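Side-chain contacts in tail spike protein gp49 (Pseudomonas phage LKA1, PDB 4RU4), which acts as a phage tailspike lyase on the O-specific polysaccharide of Pseudomonas, probably degrading the host envelope during virus entry: residues B[491-494]-B[495-498]; B[566-570]-B[571-575]. All blocks are in the same frame, centred on the assembly; numbering follows the deposited sequence. Where two conformers were deposited one is given.

Interaction 1 of 2, residues B[491-494]-B[495-498]; sequences GLPS and GITL
Ile496 packs against Pro493 three residues back, its methyl CG2 meeting the proline ring 3.8 Å from CG, with the two side chains crossing at about a right angle. Ile496 CG2 also lies 3.5 Å from Pro493 O. With chi1 at 69°, CG1 sits between the backbone N and the carbonyl carbon while CG2 stands beside the N, and CG1 too comes within 3.6 Å of Pro493 O. Pro493 O is buried under them without a hydrogen-bond partner in the model. At its far end the isoleucine makes a looser apolar contact, CD1 to Leu492 CD1 at 4.4 Å. Pro493 to Ile496 form a type II beta turn with Ser494 and Gly495 at its corners, which leads into strand 497-501, the last within this chain of a parallel sheet in the pectin lyase-like beta-helix. Gly495, third in the turn, has a positive phi (97°), a backbone shape that glycine adopts readily and that is usual at this place in a type II turn. Both corner residues are exposed, whereas the side chains of Leu492 and Ile496 turn inward onto Val469 of the neighbouring strand. Leu492 O accepts a hydrogen bond from Arg537 NH2, and the backbone of Gly495 is also bonded to Arg537.

Interaction 2 of 2, residues B[566-570]-B[571-575]; sequences NPTSA and SGATL
Thr568 and Ala573 face each other as an antiparallel non-hydrogen-bonded pair, with Thr568 CG2 packed on Ala573 CB at 3.9 Å. A chi1 of 62° places this methyl beside the threonine's backbone N; its hydroxyl OG1 is hydrogen-bonded to Asp552 and Arg518 of the second subunit. The strand pairing around them is close. Thr574 N donates to Pro567 O at 2.9 Å, nearly straight at 166°, and the same oxygen receives a CA-H contact from Ala573. Asn566 N returns a bond to Thr574 O at 2.8 Å. Thr574 also leans over the cis peptide between Asn566 and Pro567: its CB is 3.4 Å from Asn566 O, and OG1 is 3.8 Å from Pro567 CD.

The turn end is looser and held by polar atoms, with a water bound to it. Ser569 N binds Gly572 O, while the hydroxyl of Ser569, set by a chi1 of 67° between its own N and carbonyl carbon, accepts two longer bonds, from Ser571 N at 3.2 Å and Gly572 N at 3.3 Å. The water joins Ser569 OG and Ser571 OG on this side. The bond from Ser571 N to the side-chain oxygen two residues earlier is an ST turn, here closing the beta hairpin of strands 562-568 and 572-578 in the C-terminal Ig-like domain.

Overall arrangement
Interaction 1 comes first along the chain, at a turn near the end of the pectin lyase-like beta-helix; interaction 2 follows in the C-terminal Ig-like domain. Their centres are 18 Å apart and their nearest atoms about 7 Å, without touching. The chain between strands 529-535 and 545-551 links them: Arg537 and Ile539 bond to the backbone of interaction 1, Phe536 and Tyr540 to that of interaction 2. Strand 529-535 also pairs with strand 572-578 of the hairpin. Residues 536-540 thus bridge the two turns, tying the end of the beta-helix to the Ig-like domain, and residues 566-568 of the hairpin additionally meet the second subunit of the trimeric assembly.

Interaction 1 of 2, residues B[491-494]-B[495-498]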
loop_
_atom_site.group_PDB
_atom_site.type_symbol
_atom_site.label_atom_id
_atom_site.label_comp_id
_atom_site.label_asym_id
_atom_site.label_seq_id
_atom_site.Cartn_x
_atom_site.Cartn_y
_atom_site.Cartn_z
ATOM N N GLY B 491 -3.938 -1.898 -23.668
ATOM C CA GLY B 491 -3.140 -2.954 -24.247
ATOM C C GLY B 491 -3.860 -4.138 -24.883
ATOM O O GLY B 491 -3.226 -5.144 -25.174
ATOM N N LEU B 492 -5.178 -4.040 -25.075
ATOM C CA LEU B 492 -5.920 -5.119 -25.708
ATOM C C LEU B 492 -5.603 -5.106 -27.187
ATOM O O LEU B 492 -5.654 -4.038 -27.836
ATOM C CB LEU B 492 -7.430 -4.920 -25.534
ATOM C CG LEU B 492 -7.971 -5.040 -24.113
ATOM C CD1 LEU B 492 -9.471 -4.689 -24.086
ATOM C CD2 LEU B 492 -7.694 -6.453 -23.564
ATOM N N PRO B 493 -5.271 -6.276 -27.743
ATOM C CA PRO B 493 -5.013 -6.297 -29.178
ATOM C C PRO B 493 -6.315 -6.437 -29.975
ATOM O O PRO B 493 -7.360 -6.825 -29.431
ATOM C CB PRO B 493 -4.126 -7.531 -29.351
ATOM C CG PRO B 493 -4.571 -8.450 -28.299
ATOM C CD PRO B 493 -5.010 -7.581 -27.114
ATOM N N SER B 494 -6.263 -6.106 -31.261
ATOM C CA SER B 494 -7.466 -6.199 -32.084
ATOM C C SER B 494 -7.916 -7.657 -32.259
ATOM O O SER B 494 -7.105 -8.592 -32.262
ATOM C CB SER B 494 -7.257 -5.514 -33.445
ATOM O OG SER B 494 -6.313 -6.216 -34.233
ATOM N N GLY B 495 -9.222 -7.850 -32.371
ATOM C CA GLY B 495 -9.768 -9.176 -32.622
ATOM C C GLY B 495 -10.248 -9.924 -31.394
ATOM O O GLY B 495 -10.927 -10.947 -31.529
ATOM N N ILE B 496 -9.928 -9.431 -30.201
ATOM C CA ILE B 496 -10.375 -10.135 -28.981
ATOM C C ILE B 496 -11.897 -10.059 -28.758
ATOM O O ILE B 496 -12.587 -9.234 -29.347
ATOM C CB ILE B 496 -9.548 -9.714 -27.708
ATOM C CG1 ILE B 496 -9.808 -8.266 -27.244
ATOM C CG2 ILE B 496 -8.037 -9.917 -27.989
ATOM C CD1 ILE B 496 -11.126 -7.983 -26.456
ATOM N N THR B 497 -12.405 -10.953 -27.926
ATOM C CA THR B 497 -13.799 -10.938 -27.503
ATOM C C THR B 497 -13.848 -10.364 -26.086
ATOM O O THR B 497 -13.139 -10.826 -25.206
ATOM C CB THR B 497 -14.355 -12.367 -27.500
ATOM O OG1 THR B 497 -14.352 -12.866 -28.856
ATOM C CG2 THR B 497 -15.770 -12.406 -26.913
ATOM N N LEU B 498 -14.693 -9.374 -25.853
ATOM C CA LEU B 498 -14.736 -8.750 -24.534
ATOM C C LEU B 498 -15.272 -9.700 -23.472
ATOM O O LEU B 498 -14.711 -9.814 -22.381
ATOM C CB LEU B 498 -15.595 -7.471 -24.577
ATOM C CG LEU B 498 -14.980 -6.334 -25.374
ATOM C CD1 LEU B 498 -16.052 -5.340 -25.762
ATOM C CD2 LEU B 498 -13.886 -5.689 -24.520
#

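Interaction 2 of 2, residues B[566-570]-B[571-575]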
loop_
_atom_site.group_PDB
_atom_site.type_symbol
_atom_site.label_atom_id
_atom_site.label_comp_id
_atom_site.label_asym_id
_atom_site.label_seq_id
_atom_site.Cartn_x
_atom_site.Cartn_y
_atom_site.Cartn_z
ATOM N N ASN B 566 -26.916 -0.254 -40.755
ATOM C CA ASN B 566 -27.813 -1.367 -41.062
ATOM C C ASN B 566 -27.094 -2.350 -41.943
ATOM O O ASN B 566 -26.775 -1.989 -43.057
ATOM C CB ASN B 566 -29.065 -0.877 -41.820
ATOM C CG ASN B 566 -30.077 -2.004 -42.048
ATOM O OD1 ASN B 566 -30.060 -3.015 -41.333
ATOM N ND2 ASN B 566 -30.979 -1.828 -43.011
ATOM N N PRO B 567 -26.820 -3.578 -41.442
ATOM C CA PRO B 567 -27.175 -4.014 -40.074
ATOM C C PRO B 567 -26.136 -3.630 -39.013
ATOM O O PRO B 567 -25.121 -2.994 -39.359
ATOM C CB PRO B 567 -27.168 -5.532 -40.190
ATOM C CG PRO B 567 -26.043 -5.796 -41.216
ATOM C CD PRO B 567 -26.228 -4.680 -42.239
ATOM N N THR B 568 -26.419 -4.003 -37.755
ATOM C CA THR B 568 -25.452 -3.992 -36.672
ATOM C C THR B 568 -25.445 -5.394 -36.094
ATOM O O THR B 568 -26.415 -6.149 -36.243
ATOM C CB THR B 568 -25.784 -2.968 -35.530
ATOM O OG1 THR B 568 -27.030 -3.310 -34.920
ATOM C CG2 THR B 568 -25.879 -1.514 -36.062
ATOM N N SER B 569 -24.344 -5.743 -35.442
ATOM C CA SER B 569 -24.241 -7.034 -34.784
ATOM C C SER B 569 -23.205 -6.875 -33.705
ATOM O O SER B 569 -22.671 -5.797 -33.524
ATOM C CB SER B 569 -23.777 -8.107 -35.767
ATOM O OG SER B 569 -22.447 -7.842 -36.157
ATOM N N ALA B 570 -22.895 -7.961 -33.009
ATOM C CA ALA B 570 -21.876 -7.931 -31.972
ATOM C C ALA B 570 -20.482 -7.646 -32.523
ATOM O O ALA B 570 -19.617 -7.149 -31.800
ATOM C CB ALA B 570 -21.869 -9.263 -31.184
ATOM N N SER B 571 -20.252 -7.954 -33.798
ATOM C CA SER B 571 -18.896 -7.837 -34.309
ATOM C C SER B 571 -18.674 -6.664 -35.252
ATOM O O SER B 571 -17.532 -6.360 -35.600
ATOM C CB SER B 571 -18.497 -9.132 -35.020
ATOM O OG SER B 571 -19.359 -9.362 -36.110
ATOM N N GLY B 572 -19.747 -6.038 -35.717
ATOM C CA GLY B 572 -19.578 -4.907 -36.620
ATOM C C GLY B 572 -20.879 -4.245 -37.016
ATOM O O GLY B 572 -21.937 -4.527 -36.434
ATOM N N ALA B 573 -20.795 -3.349 -37.994
ATOM C CA ALA B 573 -21.964 -2.615 -38.473
ATOM C C ALA B 573 -21.716 -2.151 -39.903
ATOM O O ALA B 573 -20.563 -1.947 -40.313
ATOM C CB ALA B 573 -22.244 -1.404 -37.582
ATOM N N THR B 574 -22.791 -1.982 -40.659
ATOM C CA THR B 574 -22.681 -1.348 -41.966
ATOM C C THR B 574 -23.174 0.091 -41.900
ATOM O O THR B 574 -24.373 0.354 -41.786
ATOM C CB THR B 574 -23.412 -2.136 -43.038
ATOM O OG1 THR B 574 -22.787 -3.410 -43.161
ATOM C CG2 THR B 574 -23.319 -1.418 -44.384
ATOM N N LEU B 575 -22.231 1.029 -41.931
ATOM C CA LEU B 575 -22.569 2.432 -41.814
ATOM C C LEU B 575 -23.261 2.829 -43.107
ATOM O O LEU B 575 -22.938 2.298 -44.176
ATOM C CB LEU B 575 -21.295 3.253 -41.640
ATOM C CG LEU B 575 -20.393 2.883 -40.464
ATOM C CD1 LEU B 575 -19.232 3.903 -40.376
ATOM C CD2 LEU B 575 -21.184 2.837 -39.160
HETATM O O HOH W 1 -21.746 -9.541 -38.079
#